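Local coordinates for protein aminotransferase TlmJ (PDB 5UID) that is probably a pyridoxal 5'-phosphate-dependent aminotransferase of the DegT/DnrJ/EryC1 family, moving amino groups in natural-product biosynthesis, at residues G5-A17 with L358-V372. Residues are numbered along the deposited sequence; the frame is centred on the assembly and turned at random.
Sequences GMINVFQPTLGEA and LPLHQALSDSDVETV. With SO4 (sulfate ion), chain I.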
loop_
_atom_site.group_PDB
_atom_site.type_symbol
_atom_site.label_atom_id
_atom_site.label_comp_id
_atom_site.label_asym_id
_atom_site.label_seq_id
_atom_site.Cartn_x
_atom_site.Cartn_y
_atom_site.Cartn_z
ATOM N N GLY A 5 17.076 -23.792 -16.565
ATOM C CA GLY A 5 16.684 -22.446 -16.190
ATOM C C GLY A 5 15.357 -22.021 -16.788
ATOM O O GLY A 5 14.881 -22.622 -17.750
HETATM N N MSE A 6 14.758 -20.982 -16.217
HETATM C CA MSE A 6 13.471 -20.486 -16.696
HETATM C C MSE A 6 13.564 -19.053 -17.204
HETATM O O MSE A 6 14.101 -18.178 -16.526
HETATM C CB MSE A 6 12.419 -20.575 -15.588
HETATM C CG MSE A 6 11.532 -21.804 -15.676
HETATM SE SE MSE A 6 10.371 -21.794 -17.251
HETATM C CE MSE A 6 9.425 -23.457 -16.898
ATOM N N ILE A 7 13.034 -18.822 -18.400
ATOM C CA ILE A 7 12.978 -17.489 -18.991
ATOM C C ILE A 7 11.617 -16.885 -18.672
ATOM O O ILE A 7 10.586 -17.393 -19.122
ATOM C CB ILE A 7 13.215 -17.547 -20.507
ATOM C CG1 ILE A 7 14.622 -18.073 -20.805
ATOM C CG2 ILE A 7 13.002 -16.178 -21.133
ATOM C CD1 ILE A 7 14.929 -18.201 -22.279
ATOM N N ASN A 8 11.612 -15.798 -17.904
ATOM C CA ASN A 8 10.378 -15.211 -17.400
ATOM C C ASN A 8 9.771 -14.233 -18.403
ATOM O O ASN A 8 10.459 -13.672 -19.259
ATOM C CB ASN A 8 10.625 -14.494 -16.071
ATOM C CG ASN A 8 11.290 -15.387 -15.039
ATOM O OD1 ASN A 8 10.659 -16.282 -14.474
ATOM N ND2 ASN A 8 12.570 -15.141 -14.784
ATOM N N VAL A 9 8.458 -14.026 -18.274
ATOM C CA VAL A 9 7.751 -13.073 -19.127
ATOM C C VAL A 9 8.021 -11.644 -18.678
ATOM O O VAL A 9 8.217 -10.747 -19.505
ATOM C CB VAL A 9 6.242 -13.382 -19.137
ATOM C CG1 VAL A 9 5.503 -12.404 -20.039
ATOM C CG2 VAL A 9 5.998 -14.798 -19.588
ATOM N N PHE A 10 8.021 -11.408 -17.369
ATOM C CA PHE A 10 8.320 -10.108 -16.789
ATOM C C PHE A 10 9.526 -10.243 -15.872
ATOM O O PHE A 10 9.671 -11.250 -15.172
ATOM C CB PHE A 10 7.128 -9.559 -15.994
ATOM C CG PHE A 10 5.802 -9.768 -16.666
ATOM C CD1 PHE A 10 5.435 -8.998 -17.755
ATOM C CD2 PHE A 10 4.918 -10.728 -16.203
ATOM C CE1 PHE A 10 4.217 -9.184 -18.373
ATOM C CE2 PHE A 10 3.693 -10.920 -16.817
ATOM C CZ PHE A 10 3.343 -10.147 -17.904
ATOM N N GLN A 11 10.390 -9.231 -15.878
ATOM C CA GLN A 11 11.531 -9.236 -14.973
ATOM C C GLN A 11 12.099 -7.830 -14.828
ATOM O O GLN A 11 12.383 -7.168 -15.832
ATOM C CB GLN A 11 12.612 -10.198 -15.465
ATOM C CG GLN A 11 13.762 -10.362 -14.492
ATOM C CD GLN A 11 14.677 -11.506 -14.865
ATOM O OE1 GLN A 11 14.236 -12.513 -15.421
ATOM N NE2 GLN A 11 15.960 -11.359 -14.563
ATOM N N PRO A 12 12.266 -7.340 -13.604
ATOM C CA PRO A 12 12.889 -6.027 -13.407
ATOM C C PRO A 12 14.408 -6.121 -13.379
ATOM O O PRO A 12 14.993 -7.194 -13.220
ATOM C CB PRO A 12 12.342 -5.589 -12.044
ATOM C CG PRO A 12 12.154 -6.873 -11.306
ATOM C CD PRO A 12 11.778 -7.919 -12.337
ATOM N N THR A 13 15.047 -4.962 -13.539
ATOM C CA THR A 13 16.505 -4.849 -13.462
ATOM C C THR A 13 16.850 -3.743 -12.470
ATOM O O THR A 13 16.809 -2.557 -12.811
ATOM C CB THR A 13 17.130 -4.573 -14.830
ATOM O OG1 THR A 13 16.508 -3.429 -15.434
ATOM C CG2 THR A 13 16.978 -5.780 -15.746
ATOM N N LEU A 14 17.178 -4.134 -11.243
ATOM C CA LEU A 14 17.643 -3.215 -10.213
ATOM C C LEU A 14 18.997 -3.696 -9.712
ATOM O O LEU A 14 19.176 -4.888 -9.443
ATOM C CB LEU A 14 16.642 -3.121 -9.055
ATOM C CG LEU A 14 15.381 -2.270 -9.275
ATOM C CD1 LEU A 14 14.393 -2.925 -10.234
ATOM C CD2 LEU A 14 14.705 -1.960 -7.947
ATOM N N GLY A 15 19.948 -2.770 -9.595
ATOM C CA GLY A 15 21.305 -3.138 -9.244
ATOM C C GLY A 15 22.017 -2.156 -8.333
ATOM O O GLY A 15 21.426 -1.645 -7.376
ATOM N N GLU A 16 23.290 -1.881 -8.633
ATOM C CA GLU A 16 24.122 -1.094 -7.727
ATOM C C GLU A 16 23.625 0.342 -7.601
ATOM O O GLU A 16 23.646 0.913 -6.502
ATOM C CB GLU A 16 25.577 -1.115 -8.195
ATOM C CG GLU A 16 26.267 -2.459 -8.025
ATOM C CD GLU A 16 26.476 -2.841 -6.568
ATOM O OE1 GLU A 16 26.389 -1.954 -5.691
ATOM O OE2 GLU A 16 26.731 -4.034 -6.301
ATOM N N ALA A 17 23.183 0.947 -8.706
ATOM C CA ALA A 17 22.720 2.330 -8.645
ATOM C C ALA A 17 21.473 2.456 -7.780
ATOM O O ALA A 17 21.338 3.412 -7.007
ATOM C CB ALA A 17 22.460 2.865 -10.053
ATOM N N LEU A 358 4.833 -13.482 -25.009
ATOM C CA LEU A 358 6.185 -14.017 -24.951
ATOM C C LEU A 358 7.058 -13.170 -24.037
ATOM O O LEU A 358 6.775 -11.989 -23.811
ATOM C CB LEU A 358 6.789 -14.062 -26.354
ATOM C CG LEU A 358 6.000 -14.793 -27.440
ATOM C CD1 LEU A 358 6.804 -14.822 -28.730
ATOM C CD2 LEU A 358 5.623 -16.200 -27.001
ATOM N N PRO A 359 8.129 -13.749 -23.492
ATOM C CA PRO A 359 9.029 -12.980 -22.621
ATOM C C PRO A 359 9.522 -11.704 -23.290
ATOM O O PRO A 359 10.013 -11.718 -24.420
ATOM C CB PRO A 359 10.181 -13.958 -22.364
ATOM C CG PRO A 359 9.559 -15.303 -22.494
ATOM C CD PRO A 359 8.525 -15.168 -23.576
ATOM N N LEU A 360 9.383 -10.586 -22.577
ATOM C CA LEU A 360 9.830 -9.291 -23.090
ATOM C C LEU A 360 10.193 -8.416 -21.894
ATOM O O LEU A 360 9.304 -7.905 -21.206
ATOM C CB LEU A 360 8.758 -8.642 -23.952
ATOM C CG LEU A 360 9.104 -7.256 -24.502
ATOM C CD1 LEU A 360 10.345 -7.323 -25.380
ATOM C CD2 LEU A 360 7.925 -6.672 -25.268
ATOM N N HIS A 361 11.493 -8.248 -21.659
ATOM C CA HIS A 361 11.998 -7.377 -20.606
ATOM C C HIS A 361 13.481 -7.147 -20.857
ATOM O O HIS A 361 14.129 -7.910 -21.579
ATOM C CB HIS A 361 11.763 -7.967 -19.210
ATOM C CG HIS A 361 12.301 -9.353 -19.041
ATOM N ND1 HIS A 361 13.631 -9.610 -18.787
ATOM C CD2 HIS A 361 11.689 -10.560 -19.095
ATOM C CE1 HIS A 361 13.815 -10.915 -18.687
ATOM N NE2 HIS A 361 12.652 -11.514 -18.873
ATOM N N GLN A 362 14.011 -6.083 -20.249
ATOM C CA GLN A 362 15.390 -5.693 -20.522
ATOM C C GLN A 362 16.416 -6.595 -19.850
ATOM O O GLN A 362 17.616 -6.362 -20.031
ATOM C CB GLN A 362 15.631 -4.237 -20.107
ATOM C CG GLN A 362 15.532 -3.967 -18.615
ATOM C CD GLN A 362 14.105 -3.742 -18.158
ATOM O OE1 GLN A 362 13.160 -3.885 -18.937
ATOM N NE2 GLN A 362 13.942 -3.376 -16.893
ATOM N N ALA A 363 15.995 -7.607 -19.094
ATOM C CA ALA A 363 16.929 -8.577 -18.539
ATOM C C ALA A 363 17.182 -9.753 -19.472
ATOM O O ALA A 363 18.054 -10.576 -19.180
ATOM C CB ALA A 363 16.422 -9.101 -17.189
ATOM N N LEU A 364 16.444 -9.853 -20.573
ATOM C CA LEU A 364 16.659 -10.931 -21.528
ATOM C C LEU A 364 17.996 -10.751 -22.237
ATOM O O LEU A 364 18.290 -9.675 -22.764
ATOM C CB LEU A 364 15.526 -10.963 -22.553
ATOM C CG LEU A 364 14.128 -11.320 -22.055
ATOM C CD1 LEU A 364 13.095 -11.077 -23.142
ATOM C CD2 LEU A 364 14.095 -12.768 -21.592
ATOM N N SER A 365 18.808 -11.802 -22.245
ATOM C CA SER A 365 20.026 -11.781 -23.036
ATOM C C SER A 365 19.710 -12.151 -24.484
ATOM O O SER A 365 18.623 -12.636 -24.807
ATOM C CB SER A 365 21.070 -12.733 -22.454
ATOM O OG SER A 365 20.635 -14.079 -22.538
ATOM N N ASP A 366 20.681 -11.908 -25.368
ATOM C CA ASP A 366 20.520 -12.328 -26.756
ATOM C C ASP A 366 20.306 -13.831 -26.858
ATOM O O ASP A 366 19.553 -14.292 -27.722
ATOM C CB ASP A 366 21.732 -11.905 -27.585
ATOM C CG ASP A 366 21.845 -10.400 -27.723
ATOM O OD1 ASP A 366 20.806 -9.716 -27.641
ATOM O OD2 ASP A 366 22.973 -9.903 -27.916
ATOM N N SER A 367 20.950 -14.606 -25.980
ATOM C CA SER A 367 20.730 -16.048 -25.957
ATOM C C SER A 367 19.289 -16.381 -25.587
ATOM O O SER A 367 18.683 -17.287 -26.172
ATOM C CB SER A 367 21.699 -16.710 -24.980
ATOM O OG SER A 367 21.394 -18.084 -24.818
ATOM N N ASP A 368 18.723 -15.662 -24.614
ATOM C CA ASP A 368 17.325 -15.877 -24.251
ATOM C C ASP A 368 16.399 -15.573 -25.421
ATOM O O ASP A 368 15.454 -16.327 -25.687
ATOM C CB ASP A 368 16.954 -15.012 -23.046
ATOM C CG ASP A 368 17.722 -15.390 -21.793
ATOM O OD1 ASP A 368 18.021 -16.590 -21.614
ATOM O OD2 ASP A 368 18.023 -14.485 -20.986
ATOM N N VAL A 369 16.658 -14.471 -26.130
ATOM C CA VAL A 369 15.801 -14.072 -27.244
ATOM C C VAL A 369 15.828 -15.124 -28.344
ATOM O O VAL A 369 14.788 -15.471 -28.916
ATOM C CB VAL A 369 16.229 -12.690 -27.772
ATOM C CG1 VAL A 369 15.414 -12.309 -29.000
ATOM C CG2 VAL A 369 16.080 -11.642 -26.683
ATOM N N GLU A 370 17.015 -15.652 -28.654
ATOM C CA GLU A 370 17.112 -16.695 -29.669
ATOM C C GLU A 370 16.486 -18.001 -29.194
ATOM O O GLU A 370 15.955 -18.763 -30.011
ATOM C CB GLU A 370 18.574 -16.911 -30.066
ATOM C CG GLU A 370 19.235 -15.682 -30.683
ATOM C CD GLU A 370 18.556 -15.230 -31.965
ATOM O OE1 GLU A 370 18.039 -16.091 -32.709
ATOM O OE2 GLU A 370 18.537 -14.009 -32.230
ATOM N N THR A 371 16.533 -18.276 -27.888
ATOM C CA THR A 371 15.861 -19.458 -27.358
ATOM C C THR A 371 14.348 -19.351 -27.522
ATOM O O THR A 371 13.684 -20.336 -27.864
ATOM C CB THR A 371 16.225 -19.658 -25.886
ATOM O OG1 THR A 371 17.649 -19.742 -25.751
ATOM C CG2 THR A 371 15.600 -20.938 -25.346
ATOM N N VAL A 372 13.789 -18.161 -27.291
ATOM C CA VAL A 372 12.349 -17.970 -27.444
ATOM C C VAL A 372 11.943 -18.127 -28.905
ATOM O O VAL A 372 10.994 -18.850 -29.227
ATOM C CB VAL A 372 11.924 -16.599 -26.885
ATOM C CG1 VAL A 372 10.479 -16.297 -27.254
ATOM C CG2 VAL A 372 12.104 -16.566 -25.376
HETATM S S SO4 I . 24.070 -3.345 -11.975
HETATM O O1 SO4 I . 22.672 -3.018 -12.243
HETATM O O2 SO4 I . 24.899 -2.172 -12.237
HETATM O O3 SO4 I . 24.488 -4.438 -12.847
HETATM O O4 SO4 I . 24.228 -3.751 -10.582
HETATM O O HOH W 1 13.642 -14.152 -17.812
HETATM O O HOH W 2 11.425 -4.524 -16.076
#
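Gln362 NE2 is held from two places: it gives an almost straight bond, 165° at the hydrogen, to Thr13 OG1 at 3.0 Å, with the hydroxyl lying in the amide plane, and it donates to a water that in turn bonds to Gln11 O. The bend at chi2 (-84°) swings this amide back toward the 5-17 segment, while OE1 of Gln362 accepts from Arg269 on helix 249-280.

Next along is the His361 ring, sandwiched between two side chains. Gln11 CB sits squarely over one face in a CH-pi contact, 3.4 Å from the His361 ring centroid, and Leu364 CG lies off-centre against the opposite face. At the ring edge His361 NE2 makes a weak, bent bond to Asn8 O (3.1 Å, 128°) and also meets a water shared with Asn8 N and Gln11 OE1. Were this ring cut back to an alanine, Gln11 CB would probably lose the face it rests on and Asn8 O its weak NE2 donor.

In what is, by family, a fold-type I PLP-dependent aminotransferase, the irregular N-terminal arm leading to helix 16-28 here meets the C-terminal part, beside the loop from strand 355-358 into helix 366-383. The one backbone bond between them, Leu360 N to Val9 O, is 3.3 Å long. Where the arm begins, Ile7 points into the loop: its CG2 meets Leu364 CD2 at 3.6 Å and Pro359 CB, and CD1 extends over Asp368. That aspartate closes a capping box with Ser365 at the start of helix 366-383, Ser365 OG accepting from Asp368 N at 3.2 Å and Ser365 N donating to Asp368 OD2 at 3.1 Å.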